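Local coordinates for protein xylan esterase 1 (Thermoanaerobacterium sp. 'JW/SL YS485', PDB 3FCY) that probably removes acetyl groups from xylan and related acetylated substrates, as a carbohydrate esterase of family CE7 with an alpha/beta-hydrolase fold, at residues Glu52-Ala57 against His179-Thr184; Gly89-Arg94 against Ala172-Phe177; Ile112-Tyr117 against Gly212-Cys217. All blocks are in the same frame, centred on the assembly; numbering follows the deposited sequence.

Contact 1. Residues Glu52-Ala57 against His179-Thr184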
ATOM      1  N   GLU A  52      13.050  -3.739 -44.407  1.00 33.32           N
ATOM      2  CA  GLU A  52      14.302  -4.408 -44.740  1.00 34.61           C
ATOM      3  C   GLU A  52      14.794  -5.212 -43.541  1.00 33.12           C
ATOM      4  O   GLU A  52      15.252  -6.346 -43.683  1.00 32.80           O
ATOM      5  CB  GLU A  52      15.372  -3.389 -45.139  1.00 36.95           C
ATOM      6  CG  GLU A  52      15.013  -2.538 -46.346  1.00 43.55           C
ATOM      7  CD  GLU A  52      14.400  -1.203 -45.966  1.00 46.27           C
ATOM      8  OE1 GLU A  52      13.306  -1.186 -45.355  1.00 47.51           O
ATOM      9  OE2 GLU A  52      15.022  -0.163 -46.283  1.00 49.26           O
ATOM     10  N   TYR A  53      14.698  -4.609 -42.360  1.00 31.97           N
ATOM     11  CA  TYR A  53      15.124  -5.250 -41.116  1.00 30.30           C
ATOM     12  C   TYR A  53      14.456  -6.608 -40.955  1.00 28.00           C
ATOM     13  O   TYR A  53      15.121  -7.619 -40.719  1.00 27.66           O
ATOM     14  CB  TYR A  53      14.756  -4.356 -39.930  1.00 30.55           C
ATOM     15  CG  TYR A  53      15.009  -4.961 -38.565  1.00 30.01           C
ATOM     16  CD1 TYR A  53      16.264  -4.867 -37.955  1.00 29.79           C
ATOM     17  CD2 TYR A  53      13.979  -5.582 -37.858  1.00 29.91           C
ATOM     18  CE1 TYR A  53      16.480  -5.369 -36.664  1.00 31.05           C
ATOM     19  CE2 TYR A  53      14.185  -6.090 -36.569  1.00 29.21           C
ATOM     20  CZ  TYR A  53      15.432  -5.976 -35.979  1.00 29.09           C
ATOM     21  OH  TYR A  53      15.623  -6.438 -34.697  1.00 28.30           O
ATOM     22  N   TRP A  54      13.135  -6.627 -41.089  1.00 28.54           N
ATOM     23  CA  TRP A  54      12.377  -7.861 -40.942  1.00 28.95           C
ATOM     24  C   TRP A  54      12.516  -8.853 -42.092  1.00 30.59           C
ATOM     25  O   TRP A  54      12.466 -10.065 -41.867  1.00 29.25           O
ATOM     26  CB  TRP A  54      10.905  -7.542 -40.666  1.00 25.97           C
ATOM     27  CG  TRP A  54      10.702  -7.185 -39.237  1.00 24.35           C
ATOM     28  CD1 TRP A  54      10.432  -5.950 -38.723  1.00 23.24           C
ATOM     29  CD2 TRP A  54      10.850  -8.066 -38.116  1.00 23.32           C
ATOM     30  NE1 TRP A  54      10.406  -6.007 -37.346  1.00 22.32           N
ATOM     31  CE2 TRP A  54      10.660  -7.294 -36.949  1.00 22.52           C
ATOM     32  CE3 TRP A  54      11.130  -9.434 -37.987  1.00 21.78           C
ATOM     33  CZ2 TRP A  54      10.742  -7.845 -35.664  1.00 22.03           C
ATOM     34  CZ3 TRP A  54      11.214  -9.984 -36.704  1.00 23.44           C
ATOM     35  CH2 TRP A  54      11.019  -9.187 -35.561  1.00 21.65           C
ATOM     36  N   ASN A  55      12.691  -8.361 -43.317  1.00 31.92           N
ATOM     37  CA  ASN A  55      12.870  -9.280 -44.439  1.00 34.00           C
ATOM     38  C   ASN A  55      14.185 -10.017 -44.224  1.00 33.30           C
ATOM     39  O   ASN A  55      14.315 -11.196 -44.547  1.00 34.51           O
ATOM     40  CB  ASN A  55      12.907  -8.529 -45.772  1.00 36.85           C
ATOM     41  CG  ASN A  55      11.553  -7.985 -46.165  1.00 40.70           C
ATOM     42  OD1 ASN A  55      10.524  -8.607 -45.893  1.00 43.55           O
ATOM     43  ND2 ASN A  55      11.542  -6.827 -46.820  1.00 41.88           N
ATOM     44  N   ARG A  56      15.155  -9.304 -43.661  1.00 33.71           N
ATOM     45  CA  ARG A  56      16.469  -9.862 -43.363  1.00 34.45           C
ATOM     46  C   ARG A  56      16.328 -10.924 -42.272  1.00 33.67           C
ATOM     47  O   ARG A  56      16.890 -12.018 -42.374  1.00 35.25           O
ATOM     48  CB  ARG A  56      17.389  -8.742 -42.879  1.00 36.71           C
ATOM     49  CG  ARG A  56      18.804  -9.157 -42.514  1.00 38.43           C
ATOM     50  CD  ARG A  56      19.462  -8.023 -41.739  1.00 41.49           C
ATOM     51  NE  ARG A  56      19.213  -6.739 -42.390  1.00 41.62           N
ATOM     52  CZ  ARG A  56      19.085  -5.585 -41.748  1.00 41.08           C
ATOM     53  NH1 ARG A  56      19.182  -5.543 -40.427  1.00 39.92           N
ATOM     54  NH2 ARG A  56      18.838  -4.474 -42.428  1.00 42.59           N
ATOM     55  N   ALA A  57      15.569 -10.591 -41.230  1.00 32.63           N
ATOM     56  CA  ALA A  57      15.343 -11.501 -40.107  1.00 29.39           C
ATOM     57  C   ALA A  57      14.681 -12.791 -40.576  1.00 28.55           C
ATOM     58  O   ALA A  57      15.084 -13.884 -40.181  1.00 27.64           O
ATOM     59  CB  ALA A  57      14.471 -10.821 -39.051  1.00 27.72           C
ATOM     60  N   HIS A 179      14.432 -12.255 -32.094  1.00 22.99           N
ATOM     61  CA  HIS A 179      14.587 -13.700 -32.233  1.00 23.57           C
ATOM     62  C   HIS A 179      13.310 -14.407 -31.779  1.00 23.63           C
ATOM     63  O   HIS A 179      12.852 -15.353 -32.421  1.00 23.58           O
ATOM     64  CB  HIS A 179      15.767 -14.203 -31.396  1.00 24.67           C
ATOM     65  CG  HIS A 179      17.025 -13.417 -31.591  1.00 27.68           C
ATOM     66  ND1 HIS A 179      17.397 -12.897 -32.812  1.00 25.87           N
ATOM     67  CD2 HIS A 179      18.009 -13.079 -30.722  1.00 26.92           C
ATOM     68  CE1 HIS A 179      18.554 -12.271 -32.688  1.00 29.32           C
ATOM     69  NE2 HIS A 179      18.947 -12.366 -31.429  1.00 28.81           N
ATOM     70  N   ILE A 180      12.748 -13.945 -30.667  1.00 22.54           N
ATOM     71  CA  ILE A 180      11.519 -14.523 -30.134  1.00 22.73           C
ATOM     72  C   ILE A 180      10.399 -14.414 -31.168  1.00 21.37           C
ATOM     73  O   ILE A 180       9.671 -15.377 -31.398  1.00 23.67           O
ATOM     74  CB  ILE A 180      11.091 -13.821 -28.823  1.00 21.93           C
ATOM     75  CG1 ILE A 180      12.149 -14.071 -27.739  1.00 23.57           C
ATOM     76  CG2 ILE A 180       9.730 -14.356 -28.363  1.00 21.05           C
ATOM     77  CD1 ILE A 180      11.922 -13.299 -26.447  1.00 22.26           C
ATOM     78  N   PHE A 181      10.259 -13.245 -31.790  1.00 21.75           N
ATOM     79  CA  PHE A 181       9.233 -13.068 -32.812  1.00 21.31           C
ATOM     80  C   PHE A 181       9.492 -14.088 -33.920  1.00 23.92           C
ATOM     81  O   PHE A 181       8.568 -14.753 -34.394  1.00 24.20           O
ATOM     82  CB  PHE A 181       9.278 -11.652 -33.398  1.00 19.89           C
ATOM     83  CG  PHE A 181       8.686 -10.585 -32.504  1.00 19.95           C
ATOM     84  CD1 PHE A 181       8.333 -10.857 -31.185  1.00 20.61           C
ATOM     85  CD2 PHE A 181       8.515  -9.287 -32.986  1.00 18.06           C
ATOM     86  CE1 PHE A 181       7.819  -9.852 -30.359  1.00 20.13           C
ATOM     87  CE2 PHE A 181       8.005  -8.276 -32.169  1.00 19.24           C
ATOM     88  CZ  PHE A 181       7.658  -8.560 -30.853  1.00 21.82           C
ATOM     89  N   LEU A 182      10.755 -14.215 -34.330  1.00 23.19           N
ATOM     90  CA  LEU A 182      11.112 -15.172 -35.373  1.00 24.53           C
ATOM     91  C   LEU A 182      10.760 -16.597 -34.955  1.00 24.99           C
ATOM     92  O   LEU A 182      10.343 -17.403 -35.790  1.00 25.82           O
ATOM     93  CB  LEU A 182      12.605 -15.077 -35.715  1.00 22.91           C
ATOM     94  CG  LEU A 182      13.023 -13.822 -36.491  1.00 25.31           C
ATOM     95  CD1 LEU A 182      14.540 -13.828 -36.717  1.00 23.91           C
ATOM     96  CD2 LEU A 182      12.273 -13.770 -37.823  1.00 23.08           C
ATOM     97  N   ASP A 183      10.921 -16.910 -33.669  1.00 23.07           N
ATOM     98  CA  ASP A 183      10.580 -18.250 -33.192  1.00 23.64           C
ATOM     99  C   ASP A 183       9.094 -18.524 -33.447  1.00 22.63           C
ATOM    100  O   ASP A 183       8.727 -19.621 -33.864  1.00 21.52           O
ATOM    101  CB  ASP A 183      10.844 -18.413 -31.687  1.00 23.22           C
ATOM    102  CG  ASP A 183      12.322 -18.360 -31.324  1.00 27.68           C
ATOM    103  OD1 ASP A 183      13.179 -18.718 -32.163  1.00 27.77           O
ATOM    104  OD2 ASP A 183      12.621 -17.978 -30.172  1.00 25.57           O
ATOM    105  N   THR A 184       8.238 -17.537 -33.190  1.00 22.93           N
ATOM    106  CA  THR A 184       6.804 -17.748 -33.400  1.00 23.57           C
ATOM    107  C   THR A 184       6.511 -18.004 -34.880  1.00 23.50           C
ATOM    108  O   THR A 184       5.721 -18.884 -35.212  1.00 22.89           O
ATOM    109  CB  THR A 184       5.932 -16.543 -32.906  1.00 21.68           C
ATOM    110  OG1 THR A 184       6.068 -15.433 -33.803  1.00 22.14           O
ATOM    111  CG2 THR A 184       6.349 -16.115 -31.505  1.00 19.00           C
TER
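W54 and F181 reach each other because both rings leave their helices on the same kind of first torsion, with CG beside the backbone N and opposite the carbonyl carbon (chi1 -80° in W54). From there the six-membered part of the indole meets the phenylalanine rim to rim. CH2 of W54 comes to 3.6 Å from CD2 of F181 and also rests on the F181 CB, 3.7 Å away. The two planes are only 16° apart, yet neither ring lies over the other: the centroids are separated by 5.9 Å, so this is rim packing and not a stack. L182 packs at the edge of the indole. Its CD2 methyl lies near the indole plane, 4.1 Å from CZ3 of W54, while its CD1 packs 3.8 Å from the CB of A57. A57 has only a methyl to offer, and the two methyls of L182 both pack against this residue, on its CB and its carbonyl. Apart from that carbonyl, the segments meet through apolar side chains; the indole NE1 is satisfied by O of Y276, outside the two segments. On the W54 side, CE2 of Y53 covers part of one indole face near its rim. The axes of segments 52-57 and 179-184 come within 11.3 Å at 58°, wide enough for these large side chains to fill the interface. Helix 50-62 thus lies across helix 176-192, with R178 of the latter also against Y53, W54 and A57. L282 of helix 279-282 touches both W54 and F181, and helix 209-220 closes in through L220 on W54 and L213 on F181.

Contact 2. Residues Gly89-Arg94 against Ala172-Phe177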
ATOM      1  N   GLY A  89      15.949 -22.557 -33.288  1.00 24.63           N
ATOM      2  CA  GLY A  89      15.594 -21.271 -33.862  1.00 23.85           C
ATOM      3  C   GLY A  89      16.854 -20.528 -34.265  1.00 24.96           C
ATOM      4  O   GLY A  89      17.932 -21.119 -34.303  1.00 21.67           O
ATOM      5  N   VAL A  90      16.735 -19.238 -34.560  1.00 25.02           N
ATOM      6  CA  VAL A  90      17.900 -18.462 -34.956  1.00 26.29           C
ATOM      7  C   VAL A  90      18.921 -18.430 -33.822  1.00 27.51           C
ATOM      8  O   VAL A  90      18.566 -18.546 -32.650  1.00 27.10           O
ATOM      9  CB  VAL A  90      17.517 -17.008 -35.350  1.00 26.80           C
ATOM     10  CG1 VAL A  90      16.651 -17.021 -36.609  1.00 26.61           C
ATOM     11  CG2 VAL A  90      16.783 -16.318 -34.201  1.00 25.12           C
ATOM     12  N   ARG A  91      20.189 -18.293 -34.195  1.00 27.32           N
ATOM     13  CA  ARG A  91      21.304 -18.236 -33.255  1.00 28.25           C
ATOM     14  C   ARG A  91      21.523 -19.552 -32.507  1.00 28.76           C
ATOM     15  O   ARG A  91      22.166 -19.579 -31.456  1.00 28.66           O
ATOM     16  CB  ARG A  91      21.112 -17.076 -32.261  1.00 26.76           C
ATOM     17  CG  ARG A  91      20.847 -15.718 -32.925  1.00 27.31           C
ATOM     18  CD  ARG A  91      21.847 -15.428 -34.043  1.00 27.70           C
ATOM     19  NE  ARG A  91      21.436 -14.317 -34.907  1.00 27.81           N
ATOM     20  CZ  ARG A  91      21.512 -13.027 -34.579  1.00 29.85           C
ATOM     21  NH1 ARG A  91      21.987 -12.660 -33.394  1.00 28.76           N
ATOM     22  NH2 ARG A  91      21.118 -12.099 -35.444  1.00 28.96           N
ATOM     23  N   GLY A  92      20.979 -20.636 -33.056  1.00 27.60           N
ATOM     24  CA  GLY A  92      21.147 -21.951 -32.461  1.00 26.66           C
ATOM     25  C   GLY A  92      20.367 -22.269 -31.198  1.00 27.44           C
ATOM     26  O   GLY A  92      20.624 -23.287 -30.557  1.00 28.08           O
ATOM     27  N   ALA A  93      19.412 -21.421 -30.834  1.00 28.24           N
ATOM     28  CA  ALA A  93      18.622 -21.652 -29.625  1.00 27.42           C
ATOM     29  C   ALA A  93      17.628 -22.804 -29.780  1.00 27.64           C
ATOM     30  O   ALA A  93      16.888 -22.873 -30.757  1.00 27.69           O
ATOM     31  CB  ALA A  93      17.883 -20.377 -29.235  1.00 27.71           C
ATOM     32  N   ARG A  94      17.619 -23.706 -28.806  1.00 25.79           N
ATOM     33  CA  ARG A  94      16.705 -24.841 -28.824  1.00 27.70           C
ATOM     34  C   ARG A  94      15.392 -24.360 -28.198  1.00 26.85           C
ATOM     35  O   ARG A  94      15.345 -24.044 -27.010  1.00 27.42           O
ATOM     36  CB  ARG A  94      17.303 -25.993 -28.008  1.00 27.36           C
ATOM     37  CG  ARG A  94      16.713 -27.357 -28.305  1.00 30.55           C
ATOM     38  CD  ARG A  94      16.963 -27.784 -29.754  1.00 29.02           C
ATOM     39  NE  ARG A  94      16.514 -29.153 -29.983  1.00 26.90           N
ATOM     40  CZ  ARG A  94      16.188 -29.647 -31.173  1.00 28.08           C
ATOM     41  NH1 ARG A  94      16.258 -28.885 -32.257  1.00 24.73           N
ATOM     42  NH2 ARG A  94      15.784 -30.906 -31.277  1.00 28.41           N
ATOM     43  N   ALA A 172      20.868  -3.797 -33.717  1.00 32.64           N
ATOM     44  CA  ALA A 172      19.428  -4.043 -33.788  1.00 31.68           C
ATOM     45  C   ALA A 172      19.080  -5.495 -34.120  1.00 31.46           C
ATOM     46  O   ALA A 172      18.090  -6.033 -33.613  1.00 30.86           O
ATOM     47  CB  ALA A 172      18.786  -3.108 -34.810  1.00 31.26           C
ATOM     48  N   ASP A 173      19.891  -6.130 -34.962  1.00 29.94           N
ATOM     49  CA  ASP A 173      19.638  -7.517 -35.350  1.00 30.80           C
ATOM     50  C   ASP A 173      19.887  -8.512 -34.212  1.00 29.91           C
ATOM     51  O   ASP A 173      19.648  -9.708 -34.374  1.00 28.12           O
ATOM     52  CB  ASP A 173      20.504  -7.908 -36.558  1.00 32.97           C
ATOM     53  CG  ASP A 173      20.128  -7.155 -37.832  1.00 35.08           C
ATOM     54  OD1 ASP A 173      20.742  -7.435 -38.883  1.00 37.89           O
ATOM     55  OD2 ASP A 173      19.228  -6.289 -37.794  1.00 35.76           O
ATOM     56  N   ASN A 174      20.366  -8.026 -33.069  1.00 30.96           N
ATOM     57  CA  ASN A 174      20.640  -8.901 -31.927  1.00 29.28           C
ATOM     58  C   ASN A 174      19.647  -8.706 -30.782  1.00 28.46           C
ATOM     59  O   ASN A 174      19.844  -9.222 -29.675  1.00 25.83           O
ATOM     60  CB  ASN A 174      22.066  -8.680 -31.409  1.00 31.67           C
ATOM     61  CG  ASN A 174      23.122  -8.968 -32.464  1.00 36.01           C
ATOM     62  OD1 ASN A 174      23.046  -9.970 -33.180  1.00 37.17           O
ATOM     63  ND2 ASN A 174      24.122  -8.095 -32.555  1.00 38.88           N
ATOM     64  N   MET A 175      18.580  -7.958 -31.045  1.00 27.05           N
ATOM     65  CA  MET A 175      17.565  -7.721 -30.024  1.00 26.54           C
ATOM     66  C   MET A 175      16.825  -9.032 -29.779  1.00 23.97           C
ATOM     67  O   MET A 175      16.343  -9.665 -30.717  1.00 23.28           O
ATOM     68  CB  MET A 175      16.623  -6.614 -30.490  1.00 27.93           C
ATOM     69  CG  MET A 175      17.318  -5.258 -30.530  1.00 29.44           C
ATOM     70  SD  MET A 175      16.351  -3.954 -31.284  1.00 33.59           S
ATOM     71  CE  MET A 175      15.213  -3.562 -29.960  1.00 31.22           C
ATOM     72  N   LEU A 176      16.751  -9.444 -28.517  1.00 22.14           N
ATOM     73  CA  LEU A 176      16.119 -10.710 -28.165  1.00 21.51           C
ATOM     74  C   LEU A 176      14.678 -10.916 -28.633  1.00 20.20           C
ATOM     75  O   LEU A 176      14.338 -12.008 -29.076  1.00 20.47           O
ATOM     76  CB  LEU A 176      16.203 -10.947 -26.652  1.00 19.06           C
ATOM     77  CG  LEU A 176      15.633 -12.283 -26.168  1.00 21.28           C
ATOM     78  CD1 LEU A 176      16.326 -13.436 -26.887  1.00 21.84           C
ATOM     79  CD2 LEU A 176      15.811 -12.411 -24.655  1.00 19.62           C
ATOM     80  N   PHE A 177      13.822  -9.905 -28.537  1.00 20.75           N
ATOM     81  CA  PHE A 177      12.442 -10.113 -28.986  1.00 23.24           C
ATOM     82  C   PHE A 177      12.365 -10.258 -30.500  1.00 25.19           C
ATOM     83  O   PHE A 177      11.344 -10.672 -31.046  1.00 25.20           O
ATOM     84  CB  PHE A 177      11.510  -8.997 -28.504  1.00 20.35           C
ATOM     85  CG  PHE A 177      10.771  -9.342 -27.238  1.00 23.01           C
ATOM     86  CD1 PHE A 177       9.884 -10.420 -27.207  1.00 22.46           C
ATOM     87  CD2 PHE A 177      10.979  -8.614 -26.070  1.00 20.30           C
ATOM     88  CE1 PHE A 177       9.217 -10.770 -26.027  1.00 22.11           C
ATOM     89  CE2 PHE A 177      10.319  -8.955 -24.889  1.00 19.06           C
ATOM     90  CZ  PHE A 177       9.438 -10.035 -24.865  1.00 20.36           C
TER
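R91 spans the gap to D173 and N174 with the end of its guanidinium, and that is the tight part of this small contact. NH1 of R91 donates to OD1 of N174 at 2.9 Å, with an N-H...O angle of 149°. The bond lies in the amide's carbonyl plane, on a lone pair, although the amide itself stands at 78° to the guanidinium. R91 NH2 turns to the backbone carbonyl of D173, O at 3.0 Å, a weak bond because it is well bent. The arginine chain bends at chi2 (-48°) and then extends, and NE serves a third partner, forming a salt bridge with E60. Three nitrogens of one group are thereby engaged, which should limit its rotation. N174 is held from its other end too, ND2 being bonded to D170, and the D173 carboxylate pairs with R56, its OD1 lying 5.8 Å from R91 NH2. The grip is local: its three residues all remain partly exposed, and no apolar side chains meet around it. The loop's inner side differs, since V90 is buried against H179 and L182. In the fold, the turn between antiparallel strands 80-88 and 94-102 reaches the 3-10 segment 172-174, just before M175, the N-cap of helix 176-192, while helix 50-62 borders both through E60 and R56.

Contact 3. Residues Ile112-Tyr117 against Gly212-Cys217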
ATOM      1  N   ILE A 112      -2.051 -22.226 -31.965  1.00 22.54           N
ATOM      2  CA  ILE A 112      -0.751 -22.022 -31.339  1.00 22.55           C
ATOM      3  C   ILE A 112      -0.910 -20.949 -30.261  1.00 22.90           C
ATOM      4  O   ILE A 112      -1.236 -19.798 -30.560  1.00 22.51           O
ATOM      5  CB  ILE A 112       0.315 -21.546 -32.351  1.00 22.99           C
ATOM      6  CG1 ILE A 112       0.409 -22.526 -33.524  1.00 24.38           C
ATOM      7  CG2 ILE A 112       1.673 -21.454 -31.657  1.00 22.88           C
ATOM      8  CD1 ILE A 112       1.349 -22.059 -34.640  1.00 23.39           C
ATOM      9  N   ARG A 113      -0.695 -21.333 -29.007  1.00 21.25           N
ATOM     10  CA  ARG A 113      -0.816 -20.394 -27.896  1.00 21.62           C
ATOM     11  C   ARG A 113       0.537 -19.831 -27.477  1.00 22.10           C
ATOM     12  O   ARG A 113       1.553 -20.529 -27.503  1.00 21.63           O
ATOM     13  CB  ARG A 113      -1.465 -21.074 -26.683  1.00 20.82           C
ATOM     14  CG  ARG A 113      -2.982 -21.121 -26.695  1.00 21.19           C
ATOM     15  CD  ARG A 113      -3.485 -21.793 -25.417  1.00 23.34           C
ATOM     16  NE  ARG A 113      -4.915 -21.598 -25.183  1.00 24.61           N
ATOM     17  CZ  ARG A 113      -5.473 -20.432 -24.865  1.00 27.15           C
ATOM     18  NH1 ARG A 113      -4.724 -19.342 -24.741  1.00 26.31           N
ATOM     19  NH2 ARG A 113      -6.782 -20.355 -24.654  1.00 25.33           N
ATOM     20  N   PHE A 114       0.530 -18.558 -27.096  1.00 22.36           N
ATOM     21  CA  PHE A 114       1.726 -17.864 -26.632  1.00 22.42           C
ATOM     22  C   PHE A 114       1.407 -17.353 -25.228  1.00 22.02           C
ATOM     23  O   PHE A 114       0.283 -16.925 -24.960  1.00 23.53           O
ATOM     24  CB  PHE A 114       2.072 -16.732 -27.599  1.00 21.90           C
ATOM     25  CG  PHE A 114       2.430 -17.220 -28.980  1.00 23.90           C
ATOM     26  CD1 PHE A 114       3.513 -18.081 -29.165  1.00 22.50           C
ATOM     27  CD2 PHE A 114       1.671 -16.848 -30.088  1.00 22.70           C
ATOM     28  CE1 PHE A 114       3.839 -18.566 -30.436  1.00 22.83           C
ATOM     29  CE2 PHE A 114       1.987 -17.327 -31.370  1.00 24.06           C
ATOM     30  CZ  PHE A 114       3.072 -18.189 -31.541  1.00 23.83           C
ATOM     31  N   HIS A 115       2.390 -17.397 -24.335  1.00 22.40           N
ATOM     32  CA  HIS A 115       2.161 -17.017 -22.945  1.00 22.39           C
ATOM     33  C   HIS A 115       2.576 -15.623 -22.497  1.00 22.25           C
ATOM     34  O   HIS A 115       3.257 -14.884 -23.216  1.00 22.32           O
ATOM     35  CB  HIS A 115       2.828 -18.050 -22.034  1.00 21.87           C
ATOM     36  CG  HIS A 115       4.324 -18.041 -22.110  1.00 22.88           C
ATOM     37  ND1 HIS A 115       5.088 -17.019 -21.588  1.00 20.26           N
ATOM     38  CD2 HIS A 115       5.196 -18.915 -22.670  1.00 21.73           C
ATOM     39  CE1 HIS A 115       6.366 -17.262 -21.825  1.00 21.63           C
ATOM     40  NE2 HIS A 115       6.459 -18.406 -22.480  1.00 22.12           N
ATOM     41  N   GLY A 116       2.154 -15.292 -21.278  1.00 21.84           N
ATOM     42  CA  GLY A 116       2.450 -14.006 -20.682  1.00 22.46           C
ATOM     43  C   GLY A 116       3.909 -13.825 -20.295  1.00 22.73           C
ATOM     44  O   GLY A 116       4.677 -14.784 -20.212  1.00 21.17           O
ATOM     45  N   TYR A 117       4.275 -12.572 -20.056  1.00 22.11           N
ATOM     46  CA  TYR A 117       5.633 -12.184 -19.690  1.00 22.12           C
ATOM     47  C   TYR A 117       6.119 -12.880 -18.411  1.00 22.84           C
ATOM     48  O   TYR A 117       5.508 -12.740 -17.354  1.00 21.87           O
ATOM     49  CB  TYR A 117       5.661 -10.663 -19.516  1.00 22.68           C
ATOM     50  CG  TYR A 117       7.013 -10.007 -19.658  1.00 23.37           C
ATOM     51  CD1 TYR A 117       8.042 -10.616 -20.374  1.00 22.56           C
ATOM     52  CD2 TYR A 117       7.240  -8.732 -19.131  1.00 22.43           C
ATOM     53  CE1 TYR A 117       9.267  -9.968 -20.566  1.00 25.04           C
ATOM     54  CE2 TYR A 117       8.452  -8.078 -19.320  1.00 24.28           C
ATOM     55  CZ  TYR A 117       9.462  -8.697 -20.036  1.00 24.80           C
ATOM     56  OH  TYR A 117      10.662  -8.046 -20.218  1.00 25.60           O
ATOM     57  N   GLY A 212       0.803 -10.047 -27.816  1.00 20.30           N
ATOM     58  CA  GLY A 212       1.719  -9.305 -28.659  1.00 21.14           C
ATOM     59  C   GLY A 212       2.412 -10.264 -29.609  1.00 21.45           C
ATOM     60  O   GLY A 212       2.623  -9.958 -30.783  1.00 21.61           O
ATOM     61  N   LEU A 213       2.763 -11.435 -29.088  1.00 20.67           N
ATOM     62  CA  LEU A 213       3.415 -12.471 -29.873  1.00 21.24           C
ATOM     63  C   LEU A 213       2.465 -13.038 -30.926  1.00 22.70           C
ATOM     64  O   LEU A 213       2.905 -13.470 -31.993  1.00 23.24           O
ATOM     65  CB  LEU A 213       3.903 -13.603 -28.963  1.00 20.94           C
ATOM     66  CG  LEU A 213       5.055 -13.249 -28.018  1.00 22.79           C
ATOM     67  CD1 LEU A 213       5.409 -14.460 -27.164  1.00 23.89           C
ATOM     68  CD2 LEU A 213       6.264 -12.796 -28.832  1.00 22.71           C
ATOM     69  N   SER A 214       1.170 -13.063 -30.617  1.00 21.98           N
ATOM     70  CA  SER A 214       0.175 -13.567 -31.567  1.00 22.87           C
ATOM     71  C   SER A 214       0.137 -12.651 -32.784  1.00 21.99           C
ATOM     72  O   SER A 214       0.069 -13.117 -33.921  1.00 23.21           O
ATOM     73  CB  SER A 214      -1.217 -13.619 -30.925  1.00 21.15           C
ATOM     74  OG  SER A 214      -1.306 -14.687 -30.003  1.00 22.59           O
ATOM     75  N   LEU A 215       0.181 -11.346 -32.537  1.00 22.34           N
ATOM     76  CA  LEU A 215       0.166 -10.365 -33.616  1.00 23.54           C
ATOM     77  C   LEU A 215       1.451 -10.483 -34.432  1.00 23.98           C
ATOM     78  O   LEU A 215       1.414 -10.495 -35.663  1.00 24.23           O
ATOM     79  CB  LEU A 215       0.040  -8.948 -33.049  1.00 22.91           C
ATOM     80  CG  LEU A 215      -1.248  -8.609 -32.290  1.00 26.33           C
ATOM     81  CD1 LEU A 215      -1.096  -7.258 -31.612  1.00 23.37           C
ATOM     82  CD2 LEU A 215      -2.438  -8.603 -33.248  1.00 25.13           C
ATOM     83  N   ALA A 216       2.584 -10.573 -33.740  1.00 23.64           N
ATOM     84  CA  ALA A 216       3.878 -10.692 -34.408  1.00 25.28           C
ATOM     85  C   ALA A 216       3.922 -11.942 -35.277  1.00 24.36           C
ATOM     86  O   ALA A 216       4.365 -11.903 -36.427  1.00 25.38           O
ATOM     87  CB  ALA A 216       5.008 -10.733 -33.375  1.00 23.58           C
ATOM     88  N   CYS A 217       3.461 -13.054 -34.721  1.00 23.21           N
ATOM     89  CA  CYS A 217       3.449 -14.322 -35.436  1.00 24.79           C
ATOM     90  C   CYS A 217       2.606 -14.268 -36.715  1.00 25.73           C
ATOM     91  O   CYS A 217       3.050 -14.695 -37.783  1.00 25.00           O
ATOM     92  CB  CYS A 217       2.910 -15.421 -34.523  1.00 24.52           C
ATOM     93  SG  CYS A 217       2.748 -17.015 -35.328  1.00 26.17           S
TER
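Strand 112-114 and helix 212-217 run past each other at 133°, the axes of these segments 8.4 Å apart and F114 facing L213 across the gap. F114 carries the contact, meeting L213, S214 and, one turn on from L213, C217. At its base, CB of F114 packs 3.9 Å from CB of L213, with the leucine CD1 just beyond. Along one side the ring presents an edge to S214: OG lies in the ring plane, 3.7 Å from CD2 of F114, while its hydrogen bond goes to the G210 carbonyl one turn back. Farther out, CE2 of F114 sits 3.8 Å from CB of C217. The C217 sulfur stands opposite its own backbone N (chi1 176°), which carries it out to the rim of the ring. C217 SG is 4.0 Å from F114 CZ, with the sulfur 75° off the ring normal, a sulfur-aromatic contact at the edge. A serine in place of F114 would probably open a gap between L213 and C217 and leave the cysteine sulfur without its aromatic edge. V204 of strand 202-207 and T184 of helix 176-192 also pack against F114. The chain then turns off the strand: H115 ND1 donates to O of G116 at 2.7 Å and NE2 is bonded to N of V142, tying down the start of the segment that leads to Y117, a predicted substrate-binding residue. Apolar packing and an edge-on sulfur, without polar bonds across the contact, suggest that the fit of F114 is what joins the strand to the helix that follows the predicted nucleophile S208.

In the fold
Contacts 1 and 3 are core, contact 2 surface, and the chemistry follows. Both buried contacts are packed by aromatic and aliphatic groups, and polar atoms such as W54 NE1 and S214 OG find their partners outside the paired segments; contact 2 works through guanidinium hydrogen bonds and covers about half the area. Contacts 1 and 2 share helix 176-192, one on its body and the other at its start, and a Y53-A172 hydrogen bond and a salt bridge join them. Contact 1 continues into contact 3 by packing of side chains from 179-184, so helix 176-192 lies between helix 50-62 and the central sheet. Contacts 2 and 3 do not touch.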